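Side-chain contacts in CptN Toxin (PDB 4RMO), which acts as the protein toxin of a bacterial type III toxin-antitoxin system, probably as an endoribonuclease, and is bound here by its RNA antitoxin: residues D11-D16 / Q147-R152; I74-V77 / H83-A86; F87-M92 / E123-K128. All blocks are in the same frame, centred on the assembly; numbering follows the deposited sequence. Where two conformers were deposited one is given.

Contact 1: D11-D16 / Q147-R152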
# COMPACT_ATOMS: atom_id res chain seq x y z
N ASP A 11 13.51 34.87 10.86
CA ASP A 11 13.48 35.94 9.85
C ASP A 11 14.84 36.14 9.21
O ASP A 11 14.97 36.53 8.03
CB ASP A 11 12.93 37.26 10.44
CG ASP A 11 11.39 37.26 10.53
OD1 ASP A 11 10.71 36.46 9.82
OD2 ASP A 11 10.86 38.02 11.37
N ARG A 12 15.88 35.85 9.98
CA ARG A 12 17.25 35.95 9.49
C ARG A 12 17.44 35.20 8.18
O ARG A 12 18.22 35.62 7.32
CB ARG A 12 18.18 35.38 10.56
CG ARG A 12 19.60 35.81 10.46
CD ARG A 12 20.49 34.78 11.17
NE ARG A 12 21.88 34.95 10.71
CZ ARG A 12 22.84 34.02 10.64
NH1 ARG A 12 22.68 32.78 11.11
NH2 ARG A 12 24.02 34.36 10.12
N PHE A 13 16.79 34.04 8.04
CA PHE A 13 16.89 33.27 6.80
C PHE A 13 16.43 34.13 5.62
O PHE A 13 17.13 34.23 4.62
CB PHE A 13 16.06 32.00 6.85
CG PHE A 13 16.03 31.23 5.55
CD1 PHE A 13 17.07 30.45 5.18
CD2 PHE A 13 14.92 31.32 4.70
CE1 PHE A 13 17.03 29.73 3.98
CE2 PHE A 13 14.87 30.63 3.51
CZ PHE A 13 15.93 29.84 3.14
N PHE A 14 15.31 34.78 5.78
CA PHE A 14 14.74 35.53 4.70
C PHE A 14 15.52 36.81 4.38
O PHE A 14 15.66 37.17 3.20
CB PHE A 14 13.26 35.78 4.99
CG PHE A 14 12.46 34.48 5.04
CD1 PHE A 14 11.95 33.93 3.88
CD2 PHE A 14 12.33 33.78 6.21
CE1 PHE A 14 11.25 32.74 3.93
CE2 PHE A 14 11.64 32.58 6.28
CZ PHE A 14 11.09 32.07 5.14
N SER A 15 16.03 37.48 5.41
CA SER A 15 16.86 38.68 5.18
C SER A 15 18.23 38.27 4.61
O SER A 15 18.66 38.86 3.65
CB SER A 15 16.98 39.54 6.46
OG SER A 15 17.58 38.80 7.52
N ASP A 16 18.83 37.16 5.06
CA ASP A 16 20.06 36.66 4.39
C ASP A 16 19.85 36.31 2.93
O ASP A 16 20.64 36.73 2.10
CB ASP A 16 20.61 35.40 5.07
CG ASP A 16 21.33 35.69 6.38
OD1 ASP A 16 21.48 36.87 6.74
OD2 ASP A 16 21.73 34.70 7.04
N GLN A 147 18.20 27.48 -6.47
CA GLN A 147 19.61 27.16 -6.79
C GLN A 147 20.58 28.11 -6.03
O GLN A 147 21.53 27.69 -5.38
CB GLN A 147 19.85 27.20 -8.30
CG GLN A 147 21.20 26.67 -8.76
CD GLN A 147 21.49 25.23 -8.30
OE1 GLN A 147 20.56 24.42 -8.07
NE2 GLN A 147 22.78 24.89 -8.19
N LYS A 148 20.30 29.39 -6.09
CA LYS A 148 21.13 30.35 -5.41
C LYS A 148 21.15 30.08 -3.89
O LYS A 148 22.22 30.05 -3.28
CB LYS A 148 20.61 31.77 -5.69
CG LYS A 148 21.51 32.87 -5.16
CD LYS A 148 21.00 34.23 -5.62
CE LYS A 148 21.22 35.24 -4.50
NZ LYS A 148 21.21 36.65 -4.97
N ILE A 149 19.98 29.83 -3.31
CA ILE A 149 19.90 29.51 -1.87
C ILE A 149 20.66 28.24 -1.53
O ILE A 149 21.43 28.20 -0.58
CB ILE A 149 18.44 29.35 -1.39
CG1 ILE A 149 17.66 30.66 -1.58
CG2 ILE A 149 18.43 29.00 0.09
CD1 ILE A 149 16.16 30.50 -1.49
N TYR A 150 20.46 27.22 -2.35
CA TYR A 150 21.13 25.95 -2.16
C TYR A 150 22.66 26.11 -2.14
O TYR A 150 23.33 25.60 -1.25
CB TYR A 150 20.72 25.00 -3.28
CG TYR A 150 21.14 23.56 -3.17
CD1 TYR A 150 20.73 22.78 -2.11
CD2 TYR A 150 21.85 22.95 -4.20
CE1 TYR A 150 21.07 21.44 -2.05
CE2 TYR A 150 22.18 21.60 -4.16
CZ TYR A 150 21.79 20.86 -3.08
OH TYR A 150 22.11 19.53 -3.00
N GLU A 151 23.20 26.86 -3.09
CA GLU A 151 24.67 27.11 -3.14
C GLU A 151 25.13 27.91 -1.94
O GLU A 151 26.14 27.58 -1.33
CB GLU A 151 25.06 27.83 -4.45
CG GLU A 151 24.79 26.91 -5.65
CD GLU A 151 25.04 27.55 -6.99
OE1 GLU A 151 25.21 28.80 -7.04
OE2 GLU A 151 25.05 26.82 -7.99
N ARG A 152 24.37 28.93 -1.54
CA ARG A 152 24.75 29.69 -0.35
C ARG A 152 24.83 28.79 0.87
O ARG A 152 25.76 28.94 1.68
CB ARG A 152 23.79 30.83 -0.09
CG ARG A 152 24.27 31.88 0.90
CD ARG A 152 23.95 33.31 0.43
NE ARG A 152 23.75 34.39 1.42
CZ ARG A 152 24.17 34.42 2.68
NH1 ARG A 152 24.86 33.43 3.23
NH2 ARG A 152 23.87 35.48 3.40
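Phe-13 and Asp-16 of helix 11-17 meet Ile-149 and Arg-152 of helix 146-153 in a small helix-helix contact near the periphery of the fold, its centre about 15 Å from the centre of the chain. It buries 149 Å² and no hydrogen bond crosses it. The helices stand apart, the nearest CA atoms, those of Asp-16 and Ile-149, being 9.5 Å from one another, and the ends of Phe-13 and Arg-152 reach across to Ile-149 CG2 and Asp-16 CB.

The buried half is apolar. Phe-13 has CG anti to its backbone N (chi1 175°), which carries the far end of the ring toward the second helix, where CZ meets Ile-149 CG2 at 4.0 Å. The ring and the branched chain cross at about a right angle. A long flat side chain suits this gap, and the beta branch of isoleucine offers a methyl close to its own helix.

The outer half is polar but loosely matched. Arg-152, bent at chi2, brings NH2 within 3.7 Å of Asp-16 CB. Asp-16 OD2 is 4.3 Å from the same NH2, well out of the guanidinium plane, so the charges probably attract without a directed bond. The firmer partner of OD2 is the hydroxyl of Tyr-99. Within its own helix the carboxylate also makes a long ion pair over one face of the Arg-12 guanidinium.

Beneath the two helices runs strand 93-96: Phe-13 touches Ile-95 and Phe-93, and Ile-149 rests on Pro-94, while Tyr-99, beyond the end of that strand, meets the Phe-13 ring edge-to-face.

Contact 2: I74-V77 / H83-A86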
# COMPACT_ATOMS: atom_id res chain seq x y z
N ILE A 74 0.47 22.22 -5.61
CA ILE A 74 -0.30 22.56 -4.44
C ILE A 74 -1.06 21.35 -3.97
O ILE A 74 -1.67 20.61 -4.78
CB ILE A 74 -1.28 23.64 -4.79
CG1 ILE A 74 -0.53 24.95 -4.92
CG2 ILE A 74 -2.32 23.80 -3.70
CD1 ILE A 74 -1.16 25.79 -5.96
N HIS A 75 -1.02 21.12 -2.67
CA HIS A 75 -1.79 20.03 -2.06
C HIS A 75 -2.47 20.58 -0.81
O HIS A 75 -1.84 21.24 0.04
CB HIS A 75 -0.84 18.90 -1.71
CG HIS A 75 -1.53 17.68 -1.20
ND1 HIS A 75 -2.22 16.81 -2.01
CD2 HIS A 75 -1.62 17.18 0.05
CE1 HIS A 75 -2.74 15.84 -1.28
NE2 HIS A 75 -2.39 16.04 -0.03
N ILE A 76 -3.76 20.33 -0.72
CA ILE A 76 -4.59 20.85 0.35
C ILE A 76 -5.05 19.69 1.19
O ILE A 76 -5.58 18.70 0.68
CB ILE A 76 -5.80 21.60 -0.21
CG1 ILE A 76 -5.33 22.88 -0.88
CG2 ILE A 76 -6.78 21.95 0.89
CD1 ILE A 76 -6.38 23.58 -1.68
N VAL A 77 -4.78 19.77 2.48
CA VAL A 77 -5.20 18.74 3.38
C VAL A 77 -5.51 19.31 4.76
O VAL A 77 -4.97 20.35 5.17
CB VAL A 77 -4.13 17.63 3.46
CG1 VAL A 77 -2.87 18.12 4.15
CG2 VAL A 77 -4.66 16.39 4.17
N HIS A 83 -8.14 22.00 10.62
CA HIS A 83 -8.36 22.97 9.55
C HIS A 83 -7.54 22.64 8.31
O HIS A 83 -6.47 22.04 8.42
CB HIS A 83 -8.06 24.39 10.04
CG HIS A 83 -8.85 24.77 11.25
ND1 HIS A 83 -8.30 24.92 12.50
CD2 HIS A 83 -10.18 24.99 11.41
CE1 HIS A 83 -9.23 25.24 13.37
NE2 HIS A 83 -10.39 25.28 12.73
N GLU A 84 -8.08 23.04 7.15
CA GLU A 84 -7.46 22.81 5.86
C GLU A 84 -6.29 23.77 5.65
O GLU A 84 -6.39 24.94 5.94
CB GLU A 84 -8.48 22.99 4.75
CG GLU A 84 -9.39 21.78 4.67
CD GLU A 84 -10.26 21.78 3.43
OE1 GLU A 84 -10.83 22.84 3.09
OE2 GLU A 84 -10.30 20.74 2.76
N SER A 85 -5.18 23.23 5.15
CA SER A 85 -4.01 24.02 4.81
C SER A 85 -3.53 23.68 3.41
O SER A 85 -3.51 22.51 3.02
CB SER A 85 -2.86 23.68 5.76
OG SER A 85 -3.18 23.97 7.12
N ALA A 86 -3.07 24.70 2.68
CA ALA A 86 -2.45 24.54 1.42
C ALA A 86 -0.92 24.47 1.54
O ALA A 86 -0.31 25.34 2.12
CB ALA A 86 -2.84 25.67 0.50
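His-75 approaches the facing strand through its backbone, its O lying 3.6 Å from Ala-86 CA, and bonds Phe-87 just beyond. The imidazole takes no part across the hairpin. With CG anti to the backbone N (chi1 -175°), it reaches toward helix 116-134, packing on Glu-121 and Ile-122 and sharing a hydrogen bond between ND1 and Lys-125 NZ.

Ile-76 follows, in a non-hydrogen-bonded pair with Ala-86. Its CA-H points at Ser-85 O across 3.3 Å, and its two branches divide the neighbouring strand between them: CG1 lies against Ala-86 CB at 4.0 Å, while CG2 comes to 4.2 Å from Glu-84 OE2. The small Ala-86 leaves its CB to be covered by Ile-76 CG1, and the beta-branched isoleucine suits an extended backbone.

Val-77 supplies the polar grip in a hydrogen-bonded pair with Ser-85. Val-77 N donates to Ser-85 O at 3.1 Å, and Ser-85 N returns a bond of 2.9 Å and 166° to Val-77 O. Val-77 and Ser-85 share the opposite face from Ile-76 and Ala-86, and there Ser-85 OG bonds a modified side chain of another protein chain.

Reciprocal backbone bonds, with strand directions 164° apart, mark antiparallel pairing, and the short connection between strands 75-78 and 84-87 makes it a beta hairpin. Strand 84-87 joins this hairpin to strand 44-51 of the sheet, where Ala-86 bonds Ser-51 through the backbone.

Contact 3: F87-M92 / E123-K128. With nucleotides of chain B.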
# COMPACT_ATOMS: atom_id res chain seq x y z
N PHE A 87 -0.34 23.41 0.98
CA PHE A 87 1.08 23.18 0.94
C PHE A 87 1.51 23.72 -0.40
O PHE A 87 1.10 23.19 -1.42
CB PHE A 87 1.38 21.71 0.99
CG PHE A 87 1.24 21.09 2.36
CD1 PHE A 87 -0.01 20.94 2.97
CD2 PHE A 87 2.34 20.57 3.00
CE1 PHE A 87 -0.13 20.33 4.18
CE2 PHE A 87 2.24 19.95 4.22
CZ PHE A 87 1.00 19.85 4.82
N LEU A 88 2.28 24.81 -0.40
CA LEU A 88 2.68 25.44 -1.64
C LEU A 88 3.99 24.79 -2.07
O LEU A 88 5.08 25.35 -1.94
CB LEU A 88 2.80 26.94 -1.54
CG LEU A 88 1.62 27.74 -0.96
CD1 LEU A 88 1.71 29.23 -1.32
CD2 LEU A 88 0.28 27.18 -1.29
N ILE A 89 3.86 23.59 -2.61
CA ILE A 89 5.00 22.78 -2.95
C ILE A 89 5.79 23.50 -4.05
O ILE A 89 7.02 23.42 -4.10
CB ILE A 89 4.53 21.38 -3.42
CG1 ILE A 89 3.64 20.77 -2.32
CG2 ILE A 89 5.72 20.50 -3.71
CD1 ILE A 89 3.20 19.33 -2.57
N GLN A 90 5.06 24.19 -4.94
CA GLN A 90 5.65 25.09 -5.93
C GLN A 90 6.78 25.96 -5.38
O GLN A 90 7.73 26.25 -6.08
CB GLN A 90 4.56 26.00 -6.50
CG GLN A 90 3.80 26.79 -5.43
CD GLN A 90 2.71 27.63 -6.00
OE1 GLN A 90 2.08 27.28 -7.00
NE2 GLN A 90 2.40 28.74 -5.31
N ASP A 91 6.66 26.35 -4.10
CA ASP A 91 7.55 27.35 -3.52
C ASP A 91 8.46 26.75 -2.49
O ASP A 91 8.95 27.43 -1.58
CB ASP A 91 6.72 28.45 -2.89
CG ASP A 91 5.98 29.26 -3.91
OD1 ASP A 91 6.56 29.55 -4.97
OD2 ASP A 91 4.83 29.68 -3.64
N MSE A 92 8.70 25.47 -2.62
CA MSE A 92 9.58 24.79 -1.67
C MSE A 92 10.99 25.28 -1.81
O MSE A 92 11.39 25.75 -2.89
CB MSE A 92 9.55 23.30 -1.92
CG MSE A 92 10.15 22.96 -3.29
SE MSE A 92 9.85 21.05 -3.69
CE MSE A 92 11.00 20.23 -2.34
N GLU A 123 5.24 14.02 -0.09
CA GLU A 123 6.62 13.73 -0.38
C GLU A 123 6.78 13.41 -1.90
O GLU A 123 7.72 13.89 -2.55
CB GLU A 123 7.17 12.62 0.55
CG GLU A 123 8.05 13.15 1.74
CD GLU A 123 7.36 13.68 3.07
OE1 GLU A 123 6.22 14.33 3.11
OE2 GLU A 123 8.03 13.48 4.13
N GLN A 124 5.86 12.65 -2.46
CA GLN A 124 5.97 12.31 -3.87
C GLN A 124 5.81 13.53 -4.71
O GLN A 124 6.50 13.67 -5.73
CB GLN A 124 4.96 11.24 -4.30
CG GLN A 124 5.37 9.84 -3.80
CD GLN A 124 4.31 8.74 -4.08
OE1 GLN A 124 3.34 8.95 -4.82
NE2 GLN A 124 4.55 7.55 -3.52
N LYS A 125 4.86 14.36 -4.35
CA LYS A 125 4.61 15.55 -5.14
C LYS A 125 5.84 16.44 -5.10
O LYS A 125 6.20 17.04 -6.10
CB LYS A 125 3.37 16.26 -4.62
CG LYS A 125 2.11 15.57 -5.06
CD LYS A 125 0.87 16.26 -4.56
CE LYS A 125 -0.39 15.48 -4.95
NZ LYS A 125 -1.55 16.40 -4.98
N ALA A 126 6.49 16.48 -3.95
CA ALA A 126 7.61 17.35 -3.74
C ALA A 126 8.82 16.90 -4.51
O ALA A 126 9.63 17.72 -4.96
CB ALA A 126 7.95 17.42 -2.26
N ARG A 127 9.01 15.60 -4.61
CA ARG A 127 10.14 15.05 -5.37
C ARG A 127 9.98 15.36 -6.83
O ARG A 127 10.92 15.68 -7.53
CB ARG A 127 10.24 13.56 -5.16
CG ARG A 127 10.80 13.22 -3.79
CD ARG A 127 11.02 11.69 -3.61
NE ARG A 127 11.42 11.43 -2.23
CZ ARG A 127 12.60 11.77 -1.71
NH1 ARG A 127 13.55 12.33 -2.44
NH2 ARG A 127 12.83 11.53 -0.43
N LYS A 128 8.75 15.23 -7.31
CA LYS A 128 8.43 15.56 -8.65
C LYS A 128 8.63 17.07 -8.93
O LYS A 128 9.26 17.46 -9.92
CB LYS A 128 6.99 15.19 -8.93
CG LYS A 128 6.57 15.46 -10.34
CD LYS A 128 5.22 14.88 -10.69
CE LYS A 128 4.79 15.35 -12.09
NZ LYS A 128 3.36 15.04 -12.45
P G B 3 -2.16 37.17 -7.25
OP1 G B 3 -3.25 37.70 -8.04
OP2 G B 3 -2.44 36.04 -6.31
O5' G B 3 -0.95 36.65 -8.12
C5' G B 3 -0.28 37.49 -9.06
C4' G B 3 1.05 36.87 -9.45
O4' G B 3 1.87 36.75 -8.25
C3' G B 3 0.98 35.46 -10.01
O3' G B 3 0.80 35.46 -11.43
C2' G B 3 2.36 34.93 -9.67
O2' G B 3 3.36 35.31 -10.59
C1' G B 3 2.60 35.54 -8.30
N9 G B 3 2.15 34.68 -7.21
C8 G B 3 0.90 34.67 -6.63
N7 G B 3 0.77 33.75 -5.72
C5 G B 3 2.01 33.13 -5.67
C6 G B 3 2.47 32.06 -4.87
O6 G B 3 1.87 31.46 -3.98
N1 G B 3 3.79 31.74 -5.15
C2 G B 3 4.56 32.35 -6.11
N2 G B 3 5.81 31.88 -6.26
N3 G B 3 4.14 33.34 -6.87
C4 G B 3 2.87 33.69 -6.59
P U B 4 -0.61 35.06 -12.09
OP1 U B 4 -0.73 35.91 -13.29
OP2 U B 4 -1.67 35.06 -11.05
O5' U B 4 -0.42 33.52 -12.46
C5' U B 4 0.63 33.12 -13.36
C4' U B 4 0.59 31.62 -13.53
O4' U B 4 1.08 31.00 -12.30
C3' U B 4 -0.79 31.00 -13.78
O3' U B 4 -0.67 29.74 -14.45
C2' U B 4 -1.23 30.62 -12.37
O2' U B 4 -2.22 29.61 -12.28
C1' U B 4 0.09 30.12 -11.79
N1 U B 4 0.16 30.16 -10.33
C2 U B 4 0.56 29.02 -9.67
O2 U B 4 0.88 28.00 -10.25
N3 U B 4 0.60 29.13 -8.31
C4 U B 4 0.26 30.24 -7.55
O4 U B 4 0.40 30.21 -6.34
C5 U B 4 -0.15 31.38 -8.32
C6 U B 4 -0.18 31.31 -9.64
P U B 26 14.84 11.21 -6.33
OP1 U B 26 15.89 11.07 -5.28
OP2 U B 26 13.57 11.94 -6.07
O5' U B 26 15.37 11.96 -7.64
C5' U B 26 16.64 11.59 -8.26
C4' U B 26 16.94 12.55 -9.39
O4' U B 26 15.83 12.53 -10.33
C3' U B 26 17.12 14.01 -8.98
O3' U B 26 18.05 14.60 -9.86
C2' U B 26 15.74 14.60 -9.26
O2' U B 26 15.69 15.99 -9.52
C1' U B 26 15.33 13.83 -10.52
N1 U B 26 13.87 13.75 -10.69
C2 U B 26 13.30 14.38 -11.76
O2 U B 26 13.96 15.01 -12.58
N3 U B 26 11.94 14.29 -11.84
C4 U B 26 11.10 13.63 -10.96
O4 U B 26 9.88 13.62 -11.17
C5 U B 26 11.76 12.97 -9.89
C6 U B 26 13.09 13.08 -9.77
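Ile-89 and Met-92 turn toward Lys-125 and Ala-126, packing a short 3-10 turn (89-90), which follows an inverse gamma turn at Leu-88, onto helix 116-134. Ile-89 spreads its two branches over neighbouring helix residues. The Ile-89 and Lys-125 side chains cross at about a right angle, with Ile-89 CD1 3.7 Å from Lys-125 CB, and Ile-89 CG2 sits 3.7 Å from Ala-126 CA. The single methyl of Ala-126 fits between Ile-89 CG2 and Met-92 CE. The ammonium end of Lys-125 leads away to Cys-71 O. In Met-92, a selenomethionine, SE lies 3.6 Å from Ala-126 O, and the bend at chi3 (-68°) turns the CE methyl to Ala-126 CB.

Between these two apolar residues, Gln-90 and Asp-91 point to the other side, into the RNA of chain B. Asp-91 grips the Watson-Crick edge of G3 with both oxygens, OD1 taking N2 and OD2 taking N1, a match its two acceptors fit well. With CG between its backbone N and carbonyl carbon (chi1 56°) and the chain extended beyond, Gln-90 presents its amide to U4, and its NE2 also bonds Asp-91 OD2, tying the two side chains together. U4 N3 donates a hydrogen bond to Gln-90 OE1 at 2.7 Å, and Gln-90 NE2 reaches U4 O4 at 2.7 Å and 172°.

Contacts 2 and 3 form one continuous region, their centres 12 Å apart. The second hairpin strand runs straight into the RNA-binding turn, and Phe-87 N probably bonds His-75 O at 2.8 Å, so the hairpin pairing extends one step into contact 3. Side chains join too: Val-77 CG1 packs 3.5 Å from Phe-87 CE1, and Ile-74 CD1 lies 3.7 Å from Gln-90 OE1, beside the amide that reads U4. Contact 1 stands apart, its centre 19 Å from that of contact 3 and 26 Å from that of contact 2, which lies on the opposite side of the chain's centre. Its nearest atom is about 8 Å from the RNA, against about 4 Å for contact 2, while contact 3 binds it directly.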